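Local coordinates for BH2621 protein (Bacillus halodurans, PDB 2QML), which is experimentally uncharacterised but, as a GNAT-family protein, probably acts as an N-acyltransferase, perhaps passing fatty acyl groups to a lysine amine in siderophore biosynthesis, at residues W38-W48 and H109-L118; D6-F14 and L65-M73. All coordinates share one frame; numbering follows the deposited sequence. Where two conformers were deposited one is given.

Interaction 1: residues W38-W48 and H109-L118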
# COMPACT_ATOMS: atom_id res chain seq x y z
N TRP A 38 10.15 8.30 8.76
CA TRP A 38 9.68 8.15 7.38
C TRP A 38 8.68 9.22 6.97
O TRP A 38 8.73 9.72 5.83
CB TRP A 38 9.07 6.76 7.10
CG TRP A 38 10.00 5.61 7.34
CD1 TRP A 38 11.32 5.68 7.52
CD2 TRP A 38 9.68 4.22 7.28
NE1 TRP A 38 11.87 4.41 7.66
CE2 TRP A 38 10.88 3.50 7.50
CE3 TRP A 38 8.51 3.51 7.05
CZ2 TRP A 38 10.93 2.11 7.54
CZ3 TRP A 38 8.57 2.13 7.11
CH2 TRP A 38 9.75 1.45 7.35
N MSE A 39 7.78 9.58 7.90
CA MSE A 39 6.79 10.62 7.69
C MSE A 39 7.38 12.03 7.53
O MSE A 39 6.66 12.93 7.12
CB MSE A 39 5.76 10.64 8.83
CG MSE A 39 4.84 9.43 8.80
SE MSE A 39 4.05 8.97 7.04
CE MSE A 39 2.81 7.55 7.60
N HIS A 40 8.64 12.19 7.89
CA HIS A 40 9.35 13.44 7.70
C HIS A 40 10.22 13.43 6.42
O HIS A 40 10.93 14.37 6.14
CB HIS A 40 10.14 13.80 8.98
CG HIS A 40 9.27 14.37 10.05
ND1 HIS A 40 9.16 15.73 10.27
CD2 HIS A 40 8.42 13.78 10.94
CE1 HIS A 40 8.31 15.95 11.25
NE2 HIS A 40 7.82 14.79 11.66
N GLU A 41 10.18 12.36 5.64
CA GLU A 41 10.95 12.34 4.39
C GLU A 41 10.29 13.25 3.37
O GLU A 41 9.05 13.23 3.21
CB GLU A 41 11.04 10.92 3.84
CG GLU A 41 11.91 9.98 4.69
CD GLU A 41 13.39 10.24 4.56
OE1 GLU A 41 13.83 10.89 3.58
OE2 GLU A 41 14.11 9.77 5.44
N GLU A 42 11.11 13.97 2.60
CA GLU A 42 10.59 14.93 1.62
C GLU A 42 9.75 14.29 0.55
O GLU A 42 8.80 14.92 0.09
CB GLU A 42 11.72 15.77 0.98
CG GLU A 42 12.38 16.80 1.93
CD GLU A 42 11.40 17.80 2.54
OE1 GLU A 42 10.47 18.27 1.84
OE2 GLU A 42 11.56 18.12 3.75
N HIS A 43 10.04 13.05 0.15
CA HIS A 43 9.22 12.38 -0.86
C HIS A 43 7.87 11.85 -0.34
O HIS A 43 7.04 11.44 -1.10
CB HIS A 43 10.02 11.25 -1.52
CG HIS A 43 10.40 10.14 -0.58
ND1 HIS A 43 11.50 10.21 0.23
CD2 HIS A 43 9.84 8.93 -0.37
CE1 HIS A 43 11.58 9.10 0.94
NE2 HIS A 43 10.58 8.32 0.61
N VAL A 44 7.71 11.81 0.98
CA VAL A 44 6.51 11.30 1.62
C VAL A 44 5.54 12.42 2.05
O VAL A 44 4.32 12.28 1.83
CB VAL A 44 6.91 10.44 2.87
CG1 VAL A 44 5.68 10.04 3.71
CG2 VAL A 44 7.74 9.21 2.47
N ILE A 45 6.09 13.50 2.58
CA ILE A 45 5.33 14.61 3.16
C ILE A 45 4.16 15.10 2.27
O ILE A 45 3.04 15.22 2.73
CB ILE A 45 6.28 15.80 3.59
CG1 ILE A 45 7.13 15.39 4.76
CG2 ILE A 45 5.49 17.06 3.97
CD1 ILE A 45 8.26 16.37 5.06
N PRO A 46 4.42 15.36 0.98
CA PRO A 46 3.31 15.92 0.18
C PRO A 46 2.08 15.04 0.05
O PRO A 46 0.99 15.57 -0.15
CB PRO A 46 3.93 16.10 -1.22
CG PRO A 46 5.35 15.99 -1.05
CD PRO A 46 5.63 15.17 0.16
N TYR A 47 2.26 13.73 0.17
CA TYR A 47 1.20 12.78 -0.03
C TYR A 47 0.58 12.26 1.27
O TYR A 47 -0.56 11.83 1.27
CB TYR A 47 1.77 11.61 -0.86
CG TYR A 47 2.33 12.10 -2.20
CD1 TYR A 47 1.51 12.82 -3.07
CD2 TYR A 47 3.64 11.92 -2.56
CE1 TYR A 47 1.99 13.31 -4.29
CE2 TYR A 47 4.13 12.43 -3.79
CZ TYR A 47 3.29 13.10 -4.64
OH TYR A 47 3.70 13.63 -5.84
N TRP A 48 1.31 12.30 2.35
CA TRP A 48 0.87 11.78 3.65
C TRP A 48 0.55 12.85 4.67
O TRP A 48 -0.34 12.65 5.51
CB TRP A 48 1.89 10.76 4.18
CG TRP A 48 1.79 9.44 3.45
CD1 TRP A 48 2.36 9.08 2.25
CD2 TRP A 48 1.05 8.30 3.88
NE1 TRP A 48 1.97 7.82 1.92
CE2 TRP A 48 1.20 7.31 2.92
CE3 TRP A 48 0.28 8.04 5.01
CZ2 TRP A 48 0.62 6.07 3.06
CZ3 TRP A 48 -0.27 6.82 5.14
CH2 TRP A 48 -0.11 5.86 4.17
N HIS A 109 -2.89 1.68 0.86
CA HIS A 109 -2.07 2.88 0.95
C HIS A 109 -0.64 2.40 1.17
O HIS A 109 -0.44 1.37 1.84
CB HIS A 109 -2.45 3.82 2.07
CG HIS A 109 -3.87 4.31 2.03
ND1 HIS A 109 -4.33 5.15 1.03
CD2 HIS A 109 -4.85 4.23 2.94
CE1 HIS A 109 -5.59 5.48 1.30
NE2 HIS A 109 -5.95 4.88 2.42
N LEU A 110 0.35 3.11 0.65
CA LEU A 110 1.75 2.69 0.80
C LEU A 110 2.74 3.81 0.68
O LEU A 110 2.44 4.88 0.15
CB LEU A 110 2.07 1.63 -0.27
CG LEU A 110 2.08 2.05 -1.75
CD1 LEU A 110 3.49 2.58 -2.16
CD2 LEU A 110 1.65 0.98 -2.73
N LEU A 111 3.94 3.57 1.20
CA LEU A 111 5.08 4.46 1.05
C LEU A 111 6.36 3.66 1.24
O LEU A 111 6.35 2.67 2.02
CB LEU A 111 5.02 5.62 2.05
CG LEU A 111 5.22 5.35 3.55
CD1 LEU A 111 6.71 5.32 4.03
CD2 LEU A 111 4.47 6.39 4.37
N ILE A 112 7.42 4.09 0.57
CA ILE A 112 8.78 3.67 0.80
C ILE A 112 9.39 4.79 1.63
O ILE A 112 9.35 5.96 1.26
CB ILE A 112 9.58 3.37 -0.49
CG1 ILE A 112 9.07 2.06 -1.12
CG2 ILE A 112 11.05 3.23 -0.17
CD1 ILE A 112 9.77 1.66 -2.46
N GLY A 113 9.94 4.44 2.79
CA GLY A 113 10.49 5.41 3.75
C GLY A 113 11.91 5.87 3.46
O GLY A 113 12.12 7.00 3.03
N PRO A 114 12.89 4.99 3.69
CA PRO A 114 14.29 5.38 3.48
C PRO A 114 14.63 5.65 2.03
O PRO A 114 14.27 4.87 1.12
CB PRO A 114 15.08 4.17 4.02
CG PRO A 114 14.13 3.40 4.76
CD PRO A 114 12.77 3.62 4.20
N GLN A 115 15.29 6.78 1.81
CA GLN A 115 15.74 7.17 0.47
C GLN A 115 16.57 6.11 -0.20
O GLN A 115 16.49 5.96 -1.43
CB GLN A 115 16.55 8.44 0.54
CG GLN A 115 15.71 9.61 0.91
CD GLN A 115 16.53 10.87 0.99
OE1 GLN A 115 17.37 11.14 0.13
NE2 GLN A 115 16.32 11.62 2.05
N GLU A 116 17.35 5.36 0.60
CA GLU A 116 18.23 4.32 0.06
C GLU A 116 17.47 3.15 -0.57
O GLU A 116 18.08 2.25 -1.13
CB GLU A 116 19.26 3.80 1.10
CG GLU A 116 18.79 2.93 2.33
CD GLU A 116 18.45 3.75 3.61
OE1 GLU A 116 18.21 4.97 3.53
OE2 GLU A 116 18.42 3.15 4.69
N TYR A 117 16.14 3.13 -0.44
CA TYR A 117 15.32 2.11 -1.12
C TYR A 117 14.48 2.64 -2.26
O TYR A 117 13.66 1.91 -2.83
CB TYR A 117 14.47 1.35 -0.07
CG TYR A 117 15.33 0.39 0.71
CD1 TYR A 117 15.63 -0.88 0.21
CD2 TYR A 117 15.93 0.77 1.92
CE1 TYR A 117 16.44 -1.75 0.91
CE2 TYR A 117 16.75 -0.08 2.62
CZ TYR A 117 17.02 -1.33 2.11
OH TYR A 117 17.85 -2.19 2.81
N LEU A 118 14.69 3.91 -2.62
CA LEU A 118 14.01 4.49 -3.77
C LEU A 118 14.85 4.32 -5.03
O LEU A 118 16.07 4.16 -4.99
CB LEU A 118 13.78 5.98 -3.55
CG LEU A 118 12.94 6.44 -2.37
CD1 LEU A 118 13.04 7.99 -2.23
CD2 LEU A 118 11.50 5.94 -2.52
O HOH W 1 16.20 8.48 4.19
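His-43 and Ile-112 are joined by a hydrogen bond: NE2 of the imidazole donates to the backbone O of Ile-112 at 2.7 Å, with the acceptor almost in the ring plane and an N-H...O angle of 153°. That carbonyl belongs to the last residue of strand 106-112; the ring N-H satisfies it and leaves a flat face for packing. Chi1 of 64° sets CG between the backbone N and carbonyl carbon and brings the ring edge to this carbonyl. Leu-118 covers the face, CD1 standing 3.5 Å above the plane over the centre.

Glu-41 OE1 takes a hydrogen from Gln-115 NE2 on its syn lone pair (3.0 Å), the carboxylate and amide planes being turned 77° apart. Its other oxygen, OE2, receives a water that in turn accepts from the backbone N of Gln-115, so both carboxylate oxygens serve the 3-10 turn at 115-117. Glu-41 O is satisfied within its own segment by the N-H groups of Val-44 and Ile-45. Trp-48 NE1 reaches Leu-110 O only weakly, at 3.5 Å.

Leu-111 puts CD2 over one face of the Trp-48 indole and, by the same methyl, meets Val-44 CG1 and, at 3.7 Å, SE of Met-39, a selenomethionine. Having no side chain, Gly-113 can bring its CA against the Trp-38 five-membered ring; Pro-114 CD shares that face.

In GNAT relatives the loop between this strand and the next helix binds the acyl-CoA pyrophosphate, so 113-118 probably lead into such a site. The contact joins the end of helix 32-38, the turn after it and helix 45-48 to the end of strand 106-112 and the loop that follows; the strand pairs with strand 80-89 and, through Leu-110, packs against helices 123-135 and 152-160.

Interaction 2: residues D6-F14 and L65-M73; sequences DKLAPFEVF and LNDDHQTLM. With GOL (glycerol), chain E.
Lys-7 and Thr-71 bring the two backbones closest, 5.6 Å between their CA atoms, where the extended N-terminal chain passes the start of strand 70-77 before reaching strand 11-15. Thr-71 OG1 accepts the N-H of Leu-8 at 2.9 Å, nearly straight at 161°. The same oxygen lies 2.7 Å from O3 of a glycerol, probably from the crystallisation liquor, in a hydrogen bond whose donor is unsettled. With OG1 anti to its own carbonyl carbon (chi1 -55°), the hydroxyl faces the passing chain; threonine pairs this acceptor with a methyl, CG2, that lies near Leu-8 O.

The long arm of Lys-7 runs on past Thr-71 to the turn at 67-70. Its NZ donates to Gln-70 O at 3.2 Å, nearly along the C=O axis, and to Asp-67 O from above the carbonyl plane; a water completes the group of acceptors. Lysine's length lets its amine cross to these carbonyls. Asp-68 OD1, 4.2 Å from NZ, is too far for a salt bridge but may favour the charge.

That turn is a type I beta turn opened by an Asx turn: Asp-67 OD1 takes the backbone N-H of His-69 and also its ring ND1, at the entry to strand 70-77, an inner strand of the mixed GNAT sheet.

Farther along, Leu-8 and Met-73, a selenomethionine, meet at about a right angle, CD2 lying 3.6 Å from SE in one of the two conformers of Met-73. Leu-8 also touches Ile-130 and Lys-134 of helix 123-135, while its carbonyl O accepts a hydrogen bond from His-26 NE2 of strand 20-26.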
# COMPACT_ATOMS: atom_id res chain seq x y z
N ASP A 6 -10.01 -10.14 11.22
CA ASP A 6 -10.21 -9.64 9.84
C ASP A 6 -8.93 -9.02 9.28
O ASP A 6 -8.96 -8.47 8.17
CB ASP A 6 -11.30 -8.56 9.79
N LYS A 7 -7.82 -9.11 10.03
CA LYS A 7 -6.57 -8.41 9.66
C LYS A 7 -5.75 -9.15 8.64
O LYS A 7 -5.76 -10.37 8.59
CB LYS A 7 -5.69 -8.18 10.89
CG LYS A 7 -6.36 -7.39 12.03
CD LYS A 7 -6.27 -5.87 11.91
CE LYS A 7 -7.19 -5.16 12.92
NZ LYS A 7 -6.68 -3.83 13.43
N LEU A 8 -5.04 -8.41 7.82
CA LEU A 8 -4.17 -9.00 6.83
C LEU A 8 -3.02 -9.67 7.56
O LEU A 8 -2.35 -9.06 8.38
CB LEU A 8 -3.66 -7.93 5.88
CG LEU A 8 -2.76 -8.40 4.71
CD1 LEU A 8 -3.53 -9.41 3.78
CD2 LEU A 8 -2.21 -7.27 3.86
N ALA A 9 -2.78 -10.94 7.30
CA ALA A 9 -1.74 -11.65 8.01
C ALA A 9 -0.32 -11.30 7.57
O ALA A 9 -0.07 -11.05 6.39
CB ALA A 9 -1.92 -13.18 7.82
N PRO A 10 0.63 -11.41 8.51
CA PRO A 10 2.04 -11.27 8.12
C PRO A 10 2.48 -12.41 7.20
O PRO A 10 1.88 -13.51 7.24
CB PRO A 10 2.78 -11.35 9.47
CG PRO A 10 1.95 -12.19 10.27
CD PRO A 10 0.53 -11.78 9.93
N PHE A 11 3.48 -12.12 6.38
CA PHE A 11 3.96 -13.09 5.42
C PHE A 11 5.39 -12.82 5.03
O PHE A 11 5.90 -11.73 5.22
CB PHE A 11 3.04 -13.16 4.18
CG PHE A 11 2.96 -11.89 3.40
CD1 PHE A 11 2.02 -10.92 3.71
CD2 PHE A 11 3.84 -11.65 2.36
CE1 PHE A 11 1.95 -9.72 2.93
CE2 PHE A 11 3.77 -10.48 1.61
CZ PHE A 11 2.86 -9.54 1.89
N GLU A 12 6.05 -13.84 4.52
CA GLU A 12 7.40 -13.75 4.01
C GLU A 12 7.49 -14.57 2.72
O GLU A 12 7.12 -15.76 2.68
CB GLU A 12 8.44 -14.18 5.03
CG GLU A 12 9.85 -14.22 4.41
CD GLU A 12 10.93 -14.66 5.35
OE1 GLU A 12 10.67 -14.84 6.56
OE2 GLU A 12 12.05 -14.92 4.82
N VAL A 13 8.01 -13.95 1.67
CA VAL A 13 8.17 -14.63 0.38
C VAL A 13 9.54 -14.33 -0.19
O VAL A 13 10.19 -13.33 0.14
CB VAL A 13 7.09 -14.24 -0.65
CG1 VAL A 13 5.69 -14.61 -0.10
CG2 VAL A 13 7.18 -12.72 -1.07
N PHE A 14 10.00 -15.23 -1.05
CA PHE A 14 11.18 -14.98 -1.84
C PHE A 14 10.71 -14.39 -3.16
O PHE A 14 9.68 -14.80 -3.68
CB PHE A 14 11.96 -16.24 -2.12
CG PHE A 14 13.27 -15.99 -2.77
CD1 PHE A 14 14.30 -15.42 -2.07
CD2 PHE A 14 13.49 -16.34 -4.09
CE1 PHE A 14 15.50 -15.19 -2.65
CE2 PHE A 14 14.72 -16.14 -4.70
CZ PHE A 14 15.73 -15.56 -3.98
N LEU A 65 -3.78 1.74 14.92
CA LEU A 65 -3.55 0.34 15.35
C LEU A 65 -4.78 -0.26 16.02
O LEU A 65 -4.97 -1.48 15.96
CB LEU A 65 -2.33 0.24 16.24
CG LEU A 65 -0.95 0.40 15.58
CD1 LEU A 65 0.16 0.49 16.61
CD2 LEU A 65 -0.63 -0.71 14.52
N ASN A 66 -5.63 0.57 16.61
CA ASN A 66 -6.87 0.12 17.25
C ASN A 66 -8.07 0.17 16.29
O ASN A 66 -9.17 -0.11 16.73
CB ASN A 66 -7.14 0.95 18.52
CG ASN A 66 -6.02 0.85 19.59
OD1 ASN A 66 -5.29 -0.14 19.67
ND2 ASN A 66 -5.92 1.90 20.47
N ASP A 67 -7.88 0.51 15.01
CA ASP A 67 -8.92 0.67 13.97
C ASP A 67 -9.14 -0.68 13.31
O ASP A 67 -8.21 -1.26 12.75
CB ASP A 67 -8.51 1.72 12.95
CG ASP A 67 -9.49 1.91 11.77
OD1 ASP A 67 -10.23 1.01 11.40
OD2 ASP A 67 -9.45 3.02 11.17
N ASP A 68 -10.38 -1.13 13.34
CA ASP A 68 -10.69 -2.49 12.90
C ASP A 68 -10.89 -2.69 11.40
O ASP A 68 -10.92 -3.82 10.96
CB ASP A 68 -11.94 -2.98 13.69
CG ASP A 68 -11.59 -3.39 15.14
OD1 ASP A 68 -10.45 -3.87 15.39
OD2 ASP A 68 -12.48 -3.26 16.02
N HIS A 69 -11.03 -1.62 10.63
CA HIS A 69 -11.20 -1.77 9.18
C HIS A 69 -9.87 -1.83 8.45
O HIS A 69 -9.89 -1.97 7.23
CB HIS A 69 -12.12 -0.65 8.60
CG HIS A 69 -11.43 0.54 7.96
ND1 HIS A 69 -10.80 1.53 8.68
CD2 HIS A 69 -11.40 0.96 6.66
CE1 HIS A 69 -10.35 2.47 7.86
NE2 HIS A 69 -10.70 2.15 6.62
N GLN A 70 -8.73 -1.71 9.16
CA GLN A 70 -7.44 -1.71 8.50
C GLN A 70 -6.33 -2.46 9.26
O GLN A 70 -6.43 -2.71 10.45
CB GLN A 70 -6.99 -0.28 8.20
CG GLN A 70 -6.69 0.60 9.42
CD GLN A 70 -6.25 1.98 9.01
OE1 GLN A 70 -5.54 2.14 8.02
NE2 GLN A 70 -6.67 2.99 9.76
N THR A 71 -5.30 -2.82 8.49
CA THR A 71 -4.09 -3.48 8.97
C THR A 71 -2.92 -2.62 8.55
O THR A 71 -2.84 -2.23 7.38
CB THR A 71 -3.90 -4.89 8.35
OG1 THR A 71 -5.07 -5.63 8.62
CG2 THR A 71 -2.68 -5.61 8.93
N LEU A 72 -2.06 -2.25 9.50
CA LEU A 72 -0.82 -1.51 9.25
C LEU A 72 0.33 -2.47 9.21
O LEU A 72 0.50 -3.27 10.18
CB LEU A 72 -0.55 -0.48 10.33
CG LEU A 72 -1.31 0.85 10.20
CD1 LEU A 72 -2.83 0.68 10.04
CD2 LEU A 72 -0.98 1.73 11.42
N MSE A 73 1.15 -2.38 8.17
CA MSE A 73 2.31 -3.25 8.07
C MSE A 73 3.58 -2.55 7.66
O MSE A 73 3.57 -1.51 6.97
CB MSE A 73 2.06 -4.38 7.06
CG MSE A 73 0.73 -5.07 7.23
SE MSE A 73 0.57 -6.52 5.98
CE MSE A 73 1.14 -8.02 7.04
C1 GOL E . -7.55 -5.48 4.22
O1 GOL E . -8.92 -5.68 4.26
C2 GOL E . -7.04 -5.85 5.59
O2 GOL E . -7.12 -7.26 5.53
C3 GOL E . -8.09 -5.32 6.58
O3 GOL E . -7.65 -5.09 7.88
O HOH W 2 -9.44 -5.38 9.25
O HOH W 3 -5.06 -1.49 12.73

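From the N terminus, the chain runs through 6-14 into strand 11-15, one edge of the sheet, continues through strand 20-26 and helix 32-38, and arrives at 38-48. Helix 54-65 follows, and at 65-73 interaction 2 closes its loop. Strands 70-77, 80-89 and 106-112 then lead to 109-118, where interaction 1 closes in turn. Because 38-48 lies within the first loop and 65-73 within the second, the two loops cross rather than nest. Interaction 2 joins the N-terminal chain to strand 70-77, interaction 1 the end of helix 32-38 through helix 45-48 to strand 106-112 and its following loop. Both reach the same sheet, their centres about 20 Å apart, without touching.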